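Local atomic coordinates of cupin 2 conserved barrel domain protein (Desulfovibrio desulfuricans subsp. desulfuricans str. G20, PDB entry 2Q30), a protein that is of unknown function but adopts the double-stranded beta-helix fold of the RmlC-like cupins and assembles as a two-chain protein. Residues L57-L62 / A82-P87; V36-K41 / V102-A107. One frame throughout, in Å; residues are numbered along the deposited sequence.

Interaction 1. Residues L57-L62 / A82-P87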
loop_
_atom_site.group_PDB
_atom_site.type_symbol
_atom_site.label_atom_id
_atom_site.label_comp_id
_atom_site.label_asym_id
_atom_site.label_seq_id
_atom_site.Cartn_x
_atom_site.Cartn_y
_atom_site.Cartn_z
ATOM N N LEU A 57 11.214 -0.972 1.987
ATOM C CA LEU A 57 10.106 -0.575 1.129
ATOM C C LEU A 57 9.049 -1.647 1.145
ATOM O O LEU A 57 9.341 -2.807 1.443
ATOM C CB LEU A 57 10.507 -0.303 -0.326
ATOM C CG LEU A 57 10.935 -1.489 -1.216
ATOM C CD1 LEU A 57 10.831 -1.125 -2.675
ATOM C CD2 LEU A 57 12.318 -1.916 -0.872
ATOM N N ASN A 58 7.821 -1.258 0.813
ATOM C CA ASN A 58 6.796 -2.250 0.544
ATOM C C ASN A 58 6.245 -1.908 -0.839
ATOM O O ASN A 58 6.153 -0.722 -1.188
ATOM C CB ASN A 58 5.769 -2.408 1.675
ATOM C CG ASN A 58 4.739 -1.296 1.738
ATOM O OD1 ASN A 58 3.866 -1.200 0.905
ATOM N ND2 ASN A 58 4.786 -0.532 2.794
ATOM N N ILE A 59 5.941 -2.925 -1.625
ATOM C CA ILE A 59 5.379 -2.753 -2.958
ATOM C C ILE A 59 4.028 -3.446 -2.934
ATOM O O ILE A 59 3.985 -4.656 -2.749
ATOM C CB ILE A 59 6.240 -3.371 -4.058
ATOM C CG1 ILE A 59 7.659 -2.802 -4.017
ATOM C CG2 ILE A 59 5.557 -3.163 -5.422
ATOM C CD1 ILE A 59 8.599 -3.312 -5.108
ATOM N N VAL A 60 2.954 -2.690 -3.160
ATOM C CA VAL A 60 1.597 -3.226 -3.140
ATOM C C VAL A 60 1.038 -3.257 -4.555
ATOM O O VAL A 60 1.049 -2.246 -5.228
ATOM C CB VAL A 60 0.683 -2.342 -2.268
ATOM C CG1 VAL A 60 -0.721 -2.997 -2.164
ATOM C CG2 VAL A 60 1.316 -2.177 -0.894
ATOM N N VAL A 61 0.541 -4.413 -5.001
ATOM C CA VAL A 61 -0.038 -4.526 -6.341
ATOM C C VAL A 61 -1.494 -4.061 -6.222
ATOM O O VAL A 61 -2.303 -4.719 -5.588
ATOM C CB VAL A 61 0.023 -5.957 -6.934
ATOM C CG1 VAL A 61 -0.516 -5.955 -8.344
ATOM C CG2 VAL A 61 1.469 -6.497 -6.902
ATOM N N LEU A 62 -1.793 -2.933 -6.846
ATOM C CA LEU A 62 -3.128 -2.335 -6.830
ATOM C C LEU A 62 -4.034 -2.894 -7.888
ATOM O O LEU A 62 -5.232 -2.980 -7.684
ATOM C CB LEU A 62 -3.031 -0.845 -7.099
ATOM C CG LEU A 62 -2.117 -0.021 -6.213
ATOM C CD1 LEU A 62 -2.069 1.396 -6.774
ATOM C CD2 LEU A 62 -2.605 -0.061 -4.776
ATOM N N ALA A 82 -1.013 -8.350 -3.774
ATOM C CA ALA A 82 0.209 -8.884 -3.188
ATOM C C ALA A 82 1.046 -7.725 -2.718
ATOM O O ALA A 82 0.994 -6.636 -3.306
ATOM C CB ALA A 82 0.990 -9.752 -4.185
ATOM N N VAL A 83 1.785 -7.938 -1.621
ATOM C CA VAL A 83 2.689 -6.932 -1.074
ATOM C C VAL A 83 4.045 -7.562 -0.852
ATOM O O VAL A 83 4.115 -8.634 -0.281
ATOM C CB VAL A 83 2.164 -6.271 0.262
ATOM C CG1 VAL A 83 1.880 -7.268 1.312
ATOM C CG2 VAL A 83 3.154 -5.237 0.786
ATOM N N LEU A 84 5.092 -6.908 -1.350
ATOM C CA LEU A 84 6.474 -7.320 -1.152
ATOM C C LEU A 84 7.011 -6.374 -0.107
ATOM O O LEU A 84 6.743 -5.198 -0.227
ATOM C CB LEU A 84 7.268 -7.098 -2.425
ATOM C CG LEU A 84 8.780 -7.364 -2.390
ATOM C CD1 LEU A 84 9.064 -8.828 -2.277
ATOM C CD2 LEU A 84 9.373 -6.770 -3.663
ATOM N N VAL A 85 7.732 -6.882 0.902
ATOM C CA VAL A 85 8.439 -6.046 1.870
ATOM C C VAL A 85 9.916 -6.426 1.783
ATOM O O VAL A 85 10.262 -7.601 1.839
ATOM C CB VAL A 85 7.956 -6.192 3.323
ATOM C CG1 VAL A 85 8.609 -5.058 4.229
ATOM C CG2 VAL A 85 6.450 -6.083 3.399
ATOM N N ALA A 86 10.774 -5.424 1.697
ATOM C CA ALA A 86 12.192 -5.657 1.549
ATOM C C ALA A 86 13.016 -4.482 2.012
ATOM O O ALA A 86 12.528 -3.353 1.997
ATOM C CB ALA A 86 12.518 -5.959 0.054
ATOM N N PRO A 87 14.265 -4.754 2.465
ATOM C CA PRO A 87 15.183 -3.649 2.695
ATOM C C PRO A 87 15.426 -2.912 1.351
ATOM O O PRO A 87 15.396 -3.530 0.274
ATOM C CB PRO A 87 16.472 -4.348 3.198
ATOM C CG PRO A 87 16.008 -5.649 3.744
ATOM C CD PRO A 87 14.884 -6.046 2.827
#
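Ile59 and Leu84 face each other as a hydrogen-bonded pair of antiparallel strands, and their side chains run alongside each other in the same direction. Ile59 CB sits 4.2 Å from Leu84 CB. CG1 stands anti to the carbonyl carbon (chi1 -56°). With chi2 at -178° the chain stays extended, and Ile59 CD1 at its tip meets Leu84 CD2 at 3.8 Å. The backbones are joined by Ile59 N to Leu84 O at 2.8 Å, with the donor in the carbonyl plane. The return bond runs from Leu84 N to Ile59 O. On the same face Leu57 bends its CD2 to within 3.2 Å of Ala86 O, the carbonyl that also accepts Leu57 N. This face looks into the cupin barrel, where Phe68 of strand 66-69 packs on both Ile59 and Leu84. Asn58, Val60, Val83 and Val85 occupy the other face. Val60 CG2 approaches Val83 CG2 at 3.9 Å, the two side chains crossing at a slant. Asn58 ND2 makes a weak hydrogen bond to Thr105 OG1 of the second subunit. Strand 82-87 also pairs antiparallel with a strand of that subunit, continuing the sheet across the interface.

Interaction 2. Residues V36-K41 / V102-A107; sequences VSFTFK and VLVTIA
Val104 and Phe38 meet through a methyl branch of the valine. Val104 CG2 lies anti to the carbonyl carbon, beside the backbone N, and this carries the methyl to the edge of the Phe38 ring, near the ring plane. Val104 CG2 is 3.6 Å from Phe38 CE1. Val102 CG2 serves both aromatic residues. It touches Phe38 CB at 3.8 Å and meets Phe40 CE2 at 3.9 Å, at the edge of the Phe40 ring and in its plane. The Val36-Val104 and Phe38-Val102 positions are hydrogen-bonded pairs of the antiparallel strands. Val104 N gives a 2.7 Å bond to Val36 O, and Val36 N answers to Val104 O. Phe38 N reaches Val102 O at 3.0 Å, tilted 25° from the carbonyl plane. The bond back runs from Val102 N to Phe38 O. On the other face Leu103 CD1 lies 3.7 Å from Val36 O, and Leu103 packs on Val60 of the second subunit. In the cupin sheet, strand 34-40 lies between strands 23-29 and 100-107, and strand 56-63 borders strand 100-107 on its other side.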
loop_
_atom_site.group_PDB
_atom_site.type_symbol
_atom_site.label_atom_id
_atom_site.label_comp_id
_atom_site.label_asym_id
_atom_site.label_seq_id
_atom_site.Cartn_x
_atom_site.Cartn_y
_atom_site.Cartn_z
ATOM N N VAL A 36 5.449 6.291 -4.034
ATOM C CA VAL A 36 5.465 6.434 -5.487
ATOM C C VAL A 36 4.774 5.257 -6.160
ATOM O O VAL A 36 4.841 4.114 -5.671
ATOM C CB VAL A 36 6.922 6.551 -6.021
ATOM C CG1 VAL A 36 7.490 7.903 -5.678
ATOM C CG2 VAL A 36 7.804 5.417 -5.476
ATOM N N SER A 37 4.105 5.541 -7.268
ATOM C CA SER A 37 3.412 4.532 -8.029
ATOM C C SER A 37 4.193 4.268 -9.301
ATOM O O SER A 37 4.942 5.135 -9.772
ATOM C CB SER A 37 1.980 4.931 -8.358
ATOM O OG SER A 37 1.914 6.024 -9.227
ATOM N N PHE A 38 4.014 3.051 -9.820
ATOM C CA PHE A 38 4.591 2.615 -11.100
ATOM C C PHE A 38 3.464 1.968 -11.884
ATOM O O PHE A 38 2.775 1.097 -11.354
ATOM C CB PHE A 38 5.745 1.671 -10.896
ATOM C CG PHE A 38 6.909 2.280 -10.177
ATOM C CD1 PHE A 38 6.993 2.240 -8.793
ATOM C CD2 PHE A 38 7.958 2.876 -10.893
ATOM C CE1 PHE A 38 8.099 2.800 -8.134
ATOM C CE2 PHE A 38 9.040 3.437 -10.248
ATOM C CZ PHE A 38 9.127 3.390 -8.869
ATOM N N THR A 39 3.217 2.458 -13.100
ATOM C CA THR A 39 2.133 1.954 -13.949
ATOM C C THR A 39 2.798 1.342 -15.177
ATOM O O THR A 39 3.617 1.985 -15.846
ATOM C CB THR A 39 1.144 3.036 -14.343
ATOM O OG1 THR A 39 0.730 3.760 -13.157
ATOM C CG2 THR A 39 -0.060 2.409 -15.053
ATOM N N PHE A 40 2.438 0.098 -15.437
ATOM C CA PHE A 40 3.031 -0.693 -16.475
ATOM C C PHE A 40 2.012 -1.187 -17.458
ATOM O O PHE A 40 0.914 -1.584 -17.069
ATOM C CB PHE A 40 3.618 -1.967 -15.858
ATOM C CG PHE A 40 4.570 -1.736 -14.729
ATOM C CD1 PHE A 40 5.916 -1.556 -14.969
ATOM C CD2 PHE A 40 4.120 -1.736 -13.405
ATOM C CE1 PHE A 40 6.816 -1.370 -13.914
ATOM C CE2 PHE A 40 5.016 -1.554 -12.349
ATOM C CZ PHE A 40 6.366 -1.380 -12.617
ATOM N N LYS A 41 2.400 -1.168 -18.731
ATOM C CA LYS A 41 1.697 -1.914 -19.758
ATOM C C LYS A 41 2.252 -3.322 -19.587
ATOM O O LYS A 41 3.363 -3.502 -19.052
ATOM C CB LYS A 41 1.979 -1.418 -21.180
ATOM C CG LYS A 41 1.375 -0.058 -21.553
ATOM C CD LYS A 41 -0.168 -0.023 -21.502
ATOM C CE LYS A 41 -0.899 -0.919 -22.499
ATOM N NZ LYS A 41 -2.389 -0.915 -22.206
ATOM N N VAL A 102 1.364 -0.525 -9.297
ATOM C CA VAL A 102 1.840 -0.796 -7.944
ATOM C C VAL A 102 2.117 0.499 -7.200
ATOM O O VAL A 102 2.346 1.522 -7.819
ATOM C CB VAL A 102 3.113 -1.702 -7.923
ATOM C CG1 VAL A 102 2.814 -3.026 -8.620
ATOM C CG2 VAL A 102 4.323 -0.994 -8.528
ATOM N N LEU A 103 2.079 0.416 -5.870
ATOM C CA LEU A 103 2.378 1.531 -4.984
ATOM C C LEU A 103 3.552 1.127 -4.132
ATOM O O LEU A 103 3.536 0.072 -3.522
ATOM C CB LEU A 103 1.186 1.839 -4.084
ATOM C CG LEU A 103 1.311 3.146 -3.282
ATOM C CD1 LEU A 103 1.459 4.373 -4.202
ATOM C CD2 LEU A 103 0.069 3.296 -2.391
ATOM N N VAL A 104 4.554 1.986 -4.079
ATOM C CA VAL A 104 5.747 1.736 -3.310
ATOM C C VAL A 104 5.814 2.757 -2.202
ATOM O O VAL A 104 5.687 3.921 -2.482
ATOM C CB VAL A 104 7.006 1.845 -4.207
ATOM C CG1 VAL A 104 8.306 1.577 -3.371
ATOM C CG2 VAL A 104 6.883 0.888 -5.374
ATOM N N THR A 105 6.019 2.297 -0.966
ATOM C CA THR A 105 6.210 3.126 0.227
ATOM C C THR A 105 7.596 2.776 0.763
ATOM O O THR A 105 7.886 1.607 1.009
ATOM C CB THR A 105 5.139 2.884 1.308
ATOM O OG1 THR A 105 3.854 3.154 0.723
ATOM C CG2 THR A 105 5.377 3.830 2.506
ATOM N N ILE A 106 8.425 3.792 0.914
ATOM C CA ILE A 106 9.823 3.679 1.313
ATOM C C ILE A 106 9.983 4.453 2.612
ATOM O O ILE A 106 9.637 5.624 2.643
ATOM C CB ILE A 106 10.741 4.283 0.222
ATOM C CG1 ILE A 106 10.374 3.744 -1.184
ATOM C CG2 ILE A 106 12.188 4.020 0.572
ATOM C CD1 ILE A 106 11.074 4.477 -2.318
ATOM N N ALA A 107 10.486 3.796 3.663
ATOM C CA ALA A 107 10.675 4.407 5.004
ATOM C C ALA A 107 11.964 3.933 5.694
ATOM O O ALA A 107 12.242 2.736 5.697
ATOM C CB ALA A 107 9.515 4.106 5.902
#

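Interactions 1 and 2 belong to one antiparallel sheet and meet where strands 56-63 and 100-107 are neighbours. Val60 N to Leu103 O and Asn58 N to Thr105 O are probable hydrogen bonds across that seam. Both contacts are buried, but the centre of interaction 2 is about 3 Å from the centre of the chain, that of interaction 1 about 7 Å. Aliphatic side chains dominate interaction 1, whereas interaction 2 adds two phenylalanine rings met at their edges. Interaction 1 includes strand 82-87, an outermost strand of this sheet within the chain, which pairs with the second subunit. Interaction 2 reaches that subunit mainly through side chains of 102-107.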